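Local coordinates for protein putative hydrolase (Acinetobacter sp. NBRC 100985, PDB 4XUK) that probably hydrolyses organophosphate triesters and lactones at a two-zinc active site of the metallo-beta-lactamase superfamily, at residues A[24-29]-A[54-59]; A[219-224]-A[263-268]. The protein carries 2 engineered substitutions. One frame throughout, in Å; residues are numbered along the deposited sequence.

Contact 1 (24-29 with 54-59) pairs two antiparallel neighbouring strands, 14-26 and 54-64, within a mixed sheet; backbone hydrogen bonds join them, and the contact is partly buried, with one face turned to the second subunit. Contact 2 (219-224 with 263-268) is buried nearer the middle of the chain and joins two loops that no direct hydrogen bond links; a water, a proline over a histidine ring and aliphatic packing do that work, and one loop carries a zinc ligand. Their centres lie about 9 Å apart and they touch: the side chain of N59 reaches L266, M26 packs against H221, and the backbone oxygen of S57 accepts a hydrogen bond from ND1 of the zinc ligand H265.

Contact 1 of 2, residues A[24-29]-A[54-59]; sequences NFMSPN and VQTSIN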
loop_
_atom_site.group_PDB
_atom_site.type_symbol
_atom_site.label_atom_id
_atom_site.label_comp_id
_atom_site.label_asym_id
_atom_site.label_seq_id
_atom_site.Cartn_x
_atom_site.Cartn_y
_atom_site.Cartn_z
ATOM N N ASN A 24 5.682 -0.779 14.867
ATOM C CA ASN A 24 5.524 -0.163 16.158
ATOM C C ASN A 24 4.315 0.726 16.290
ATOM O O ASN A 24 3.806 1.183 15.325
ATOM C CB ASN A 24 6.720 0.641 16.557
ATOM C CG ASN A 24 7.920 -0.202 16.834
ATOM O OD1 ASN A 24 7.856 -1.356 17.121
ATOM N ND2 ASN A 24 9.023 0.404 16.722
ATOM N N PHE A 25 3.919 0.998 17.525
ATOM C CA PHE A 25 2.856 1.969 17.780
ATOM C C PHE A 25 3.351 2.992 18.797
ATOM O O PHE A 25 3.253 2.777 20.004
ATOM C CB PHE A 25 1.587 1.265 18.270
ATOM C CG PHE A 25 0.974 0.353 17.244
ATOM C CD1 PHE A 25 1.408 -0.958 17.119
ATOM C CD2 PHE A 25 -0.025 0.812 16.398
ATOM C CE1 PHE A 25 0.860 -1.794 16.165
ATOM C CE2 PHE A 25 -0.583 -0.025 15.444
ATOM C CZ PHE A 25 -0.132 -1.333 15.329
ATOM N N MET A 26 3.904 4.096 18.307
ATOM C CA MET A 26 4.574 5.049 19.187
ATOM C C MET A 26 3.646 6.130 19.737
ATOM O O MET A 26 2.578 6.399 19.182
ATOM C CB MET A 26 5.791 5.666 18.492
ATOM C CG MET A 26 5.490 6.444 17.235
ATOM S SD MET A 26 6.995 6.988 16.365
ATOM C CE MET A 26 6.235 7.735 14.915
ATOM N N SER A 27 4.041 6.732 20.852
ATOM C CA SER A 27 3.244 7.798 21.449
ATOM C C SER A 27 3.193 9.014 20.532
ATOM O O SER A 27 4.210 9.412 19.990
ATOM C CB SER A 27 3.853 8.213 22.792
ATOM O OG SER A 27 3.100 9.267 23.362
ATOM N N PRO A 28 2.010 9.632 20.375
ATOM C CA PRO A 28 1.962 10.914 19.655
ATOM C C PRO A 28 2.806 11.984 20.350
ATOM O O PRO A 28 3.194 12.969 19.712
ATOM C CB PRO A 28 0.475 11.301 19.715
ATOM C CG PRO A 28 -0.081 10.538 20.891
ATOM C CD PRO A 28 0.688 9.234 20.892
ATOM N N ASN A 29 3.094 11.793 21.637
ATOM C CA ASN A 29 3.944 12.734 22.363
ATOM C C ASN A 29 5.390 12.768 21.867
ATOM O O ASN A 29 6.146 13.667 22.226
ATOM C CB ASN A 29 3.939 12.428 23.864
ATOM C CG ASN A 29 2.593 12.699 24.510
ATOM O OD1 ASN A 29 1.996 11.812 25.127
ATOM N ND2 ASN A 29 2.107 13.927 24.367
ATOM N N VAL A 54 0.771 5.669 17.290
ATOM C CA VAL A 54 0.982 6.025 15.891
ATOM C C VAL A 54 1.677 4.864 15.179
ATOM O O VAL A 54 2.851 4.578 15.437
ATOM C CB VAL A 54 1.813 7.309 15.779
ATOM C CG1 VAL A 54 2.004 7.689 14.333
ATOM C CG2 VAL A 54 1.133 8.455 16.559
ATOM N N GLN A 55 0.944 4.177 14.308
ATOM C CA GLN A 55 1.479 2.996 13.630
ATOM C C GLN A 55 2.678 3.383 12.779
ATOM O O GLN A 55 2.600 4.340 12.003
ATOM C CB GLN A 55 0.398 2.356 12.755
ATOM C CG GLN A 55 0.805 1.006 12.159
ATOM C CD GLN A 55 -0.311 0.358 11.355
ATOM O OE1 GLN A 55 -1.482 0.715 11.488
ATOM N NE2 GLN A 55 0.050 -0.595 10.514
ATOM N N THR A 56 3.786 2.654 12.934
ATOM C CA THR A 56 5.020 2.997 12.246
ATOM C C THR A 56 5.725 1.725 11.809
ATOM O O THR A 56 6.103 0.901 12.644
ATOM C CB THR A 56 5.942 3.803 13.169
ATOM O OG1 THR A 56 5.234 4.965 13.620
ATOM C CG2 THR A 56 7.220 4.227 12.438
ATOM N N SER A 57 5.873 1.556 10.497
ATOM C CA SER A 57 6.578 0.395 9.965
ATOM C C SER A 57 8.074 0.502 10.256
ATOM O O SER A 57 8.614 1.602 10.446
ATOM C CB SER A 57 6.359 0.272 8.458
ATOM O OG SER A 57 4.998 0.078 8.133
ATOM N N ILE A 58 8.727 -0.654 10.294
ATOM C CA ILE A 58 10.170 -0.718 10.290
ATOM C C ILE A 58 10.511 -1.612 9.104
ATOM O O ILE A 58 10.163 -2.793 9.098
ATOM C CB ILE A 58 10.749 -1.324 11.592
ATOM C CG1 ILE A 58 10.340 -0.509 12.817
ATOM C CG2 ILE A 58 12.284 -1.365 11.512
ATOM C CD1 ILE A 58 8.982 -0.892 13.387
ATOM N N ASN A 59 11.137 -1.032 8.085
ATOM C CA ASN A 59 11.456 -1.765 6.866
ATOM C C ASN A 59 12.978 -1.847 6.615
ATOM O O ASN A 59 13.769 -1.076 7.188
ATOM C CB ASN A 59 10.800 -1.096 5.652
ATOM C CG ASN A 59 9.350 -0.717 5.887
ATOM O OD1 ASN A 59 8.540 -1.528 6.327
ATOM N ND2 ASN A 59 9.008 0.514 5.553
#
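F25 and Q55 face each other as a non-hydrogen-bonded pair of antiparallel strands in one of the two mixed sheets of the metallo-beta-lactamase fold, their side chains alongside and pointing the same way. With CG of Q55 anti to the backbone N (chi1 -172°) and the chain extended, its methylenes pass along the phenyl ring, Q55 CG lying 3.7 Å from F25 CE2; ring and amide planes are 40° apart. A long side chain suits this place, its apolar stem serving the ring and NE2 reaching H288 O of the second subunit in a weak hydrogen bond. On the other face the extended M26 chain crosses T56 at about a right angle, bringing CE to 3.2 Å from T56 OG1, while M26 CG rests 4.0 Å from V54 CB. Backbone bonds join N24 with T56 in both directions and M26 with V54 likewise; V54 N to M26 O, at 2.7 Å, is almost straight (178°). I58, its side chain about 6 Å from a zinc ion, crosses the N24 amide obliquely, CD1 3.6 Å from N24 ND2; N24 OD1 is bonded to H83. Helix 36-45 covers V54 and P28, and strands 14-26 and 54-64 lie between strands 6-11 and 69-72.

Contact 2 of 2, residues A[219-224]-A[263-268]; sequences IVHSHT and APHLPF. With ZN (zinc ion), chain C.
V220 and H221 run past H265 and L266 as two irregular loops at the active site of the metallo-beta-lactamase fold, their closest alpha carbons, those of H221 and H265, 5.1 Å apart. A type I turn from A263 to L266 presents H265, and a water spans the backbones, donating to V220 O at 2.8 Å and accepting from H265 N. H265 NE2 binds zinc at 2.2 Å; D112, H113 and D218 complete the site. Its ND1 bonds to the backbone oxygen of S57, which helps hold the ring's rotation. Imidazole suits the place because it can serve both partners at once. The H221 ring lies alongside, its plane 32° from that of H265, and H265 CD2 sits over one of its faces, 3.5 Å from H221 CD2. Next along the loop, L266 packs between the two segments, its CD2 4.0 Å from V220 CG1 and near S222 O; the L266 and V220 side chains cross at about a right angle. S222 turns its hydroxyl to Q226 instead. Farther along, the H223 ring is held between two aliphatic groups, T224 CG2 over one face and the rigid P267 ring over the other, in a CH-pi contact with P267 CG 3.5 Å from the H223 ring centroid and 17° off its normal.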
loop_
_atom_site.group_PDB
_atom_site.type_symbol
_atom_site.label_atom_id
_atom_site.label_comp_id
_atom_site.label_asym_id
_atom_site.label_seq_id
_atom_site.Cartn_x
_atom_site.Cartn_y
_atom_site.Cartn_z
ATOM N N ILE A 219 15.316 10.113 8.089
ATOM C CA ILE A 219 15.086 11.551 8.027
ATOM C C ILE A 219 13.593 11.825 8.210
ATOM O O ILE A 219 13.157 12.978 8.195
ATOM C CB ILE A 219 15.554 12.135 6.696
ATOM C CG1 ILE A 219 14.768 11.512 5.537
ATOM C CG2 ILE A 219 17.054 11.888 6.512
ATOM C CD1 ILE A 219 15.072 12.140 4.193
ATOM N N VAL A 220 12.810 10.758 8.384
ATOM C CA VAL A 220 11.382 10.896 8.662
ATOM C C VAL A 220 10.804 9.636 9.320
ATOM O O VAL A 220 11.262 8.510 9.044
ATOM C CB VAL A 220 10.597 11.309 7.377
ATOM C CG1 VAL A 220 10.351 10.108 6.460
ATOM C CG2 VAL A 220 9.292 11.975 7.754
ATOM N N HIS A 221 9.803 9.818 10.183
ATOM C CA HIS A 221 9.235 8.705 10.944
ATOM C C HIS A 221 7.731 8.521 10.763
ATOM O O HIS A 221 7.108 7.742 11.485
ATOM C CB HIS A 221 9.536 8.870 12.432
ATOM C CG HIS A 221 10.945 8.543 12.796
ATOM N ND1 HIS A 221 12.014 9.301 12.374
ATOM C CD2 HIS A 221 11.468 7.520 13.515
ATOM C CE1 HIS A 221 13.135 8.769 12.828
ATOM N NE2 HIS A 221 12.830 7.687 13.519
ATOM N N SER A 222 7.141 9.224 9.803
ATOM C CA SER A 222 5.689 9.193 9.649
ATOM C C SER A 222 5.316 9.704 8.271
ATOM O O SER A 222 6.019 10.561 7.732
ATOM C CB SER A 222 5.047 10.076 10.735
ATOM O OG SER A 222 5.499 11.425 10.643
ATOM N N HIS A 223 4.234 9.183 7.688
ATOM C CA HIS A 223 3.746 9.720 6.423
ATOM C C HIS A 223 2.674 10.766 6.675
ATOM O O HIS A 223 2.073 11.287 5.732
ATOM C CB HIS A 223 3.177 8.603 5.523
ATOM C CG HIS A 223 1.988 7.906 6.107
ATOM N ND1 HIS A 223 2.029 7.270 7.329
ATOM C CD2 HIS A 223 0.723 7.754 5.645
ATOM C CE1 HIS A 223 0.842 6.758 7.597
ATOM N NE2 HIS A 223 0.030 7.039 6.592
ATOM N N THR A 224 2.452 11.076 7.953
ATOM C CA THR A 224 1.337 11.911 8.374
ATOM C C THR A 224 1.825 13.259 8.906
ATOM O O THR A 224 1.904 14.229 8.154
ATOM C CB THR A 224 0.472 11.196 9.449
ATOM O OG1 THR A 224 1.281 10.851 10.579
ATOM C CG2 THR A 224 -0.118 9.912 8.876
ATOM N N ALA A 263 12.005 4.128 2.281
ATOM C CA ALA A 263 12.151 4.598 3.657
ATOM C C ALA A 263 11.878 3.518 4.686
ATOM O O ALA A 263 10.836 2.858 4.630
ATOM C CB ALA A 263 11.219 5.767 3.892
ATOM N N PRO A 264 12.781 3.373 5.676
ATOM C CA PRO A 264 12.558 2.343 6.692
ATOM C C PRO A 264 11.345 2.619 7.584
ATOM O O PRO A 264 10.793 1.654 8.120
ATOM C CB PRO A 264 13.854 2.378 7.525
ATOM C CG PRO A 264 14.403 3.743 7.318
ATOM C CD PRO A 264 14.051 4.086 5.886
ATOM N N HIS A 265 10.928 3.877 7.735
ATOM C CA HIS A 265 9.783 4.178 8.610
ATOM C C HIS A 265 8.544 4.777 7.943
ATOM O O HIS A 265 7.749 5.439 8.615
ATOM C CB HIS A 265 10.228 5.086 9.768
ATOM C CG HIS A 265 11.176 4.420 10.707
ATOM N ND1 HIS A 265 11.025 3.110 11.102
ATOM C CD2 HIS A 265 12.300 4.877 11.316
ATOM C CE1 HIS A 265 12.018 2.787 11.917
ATOM N NE2 HIS A 265 12.794 3.843 12.066
ATOM N N LEU A 266 8.370 4.559 6.641
ATOM C CA LEU A 266 7.105 4.916 5.991
ATOM C C LEU A 266 6.335 3.613 5.765
ATOM O O LEU A 266 6.942 2.539 5.771
ATOM C CB LEU A 266 7.358 5.696 4.688
ATOM C CG LEU A 266 7.989 7.070 4.932
ATOM C CD1 LEU A 266 8.285 7.836 3.637
ATOM C CD2 LEU A 266 7.112 7.891 5.846
ATOM N N PRO A 267 4.995 3.688 5.620
ATOM C CA PRO A 267 4.177 2.466 5.583
ATOM C C PRO A 267 4.650 1.430 4.572
ATOM O O PRO A 267 4.749 1.738 3.366
ATOM C CB PRO A 267 2.790 2.994 5.208
ATOM C CG PRO A 267 2.756 4.368 5.842
ATOM C CD PRO A 267 4.162 4.905 5.639
ATOM N N PHE A 268 4.954 0.226 5.065
ATOM C CA PHE A 268 5.413 -0.873 4.209
ATOM C C PHE A 268 4.554 -0.991 2.962
ATOM O O PHE A 268 3.321 -0.956 3.050
ATOM C CB PHE A 268 5.401 -2.205 4.971
ATOM C CG PHE A 268 5.834 -3.374 4.134
ATOM C CD1 PHE A 268 7.177 -3.707 4.035
ATOM C CD2 PHE A 268 4.900 -4.125 3.426
ATOM C CE1 PHE A 268 7.579 -4.760 3.257
ATOM C CE2 PHE A 268 5.298 -5.191 2.640
ATOM C CZ PHE A 268 6.629 -5.512 2.560
HETATM ZN ZN ZN C . 14.872 3.740 12.834
HETATM O O HOH W 1 11.985 6.596 7.147
#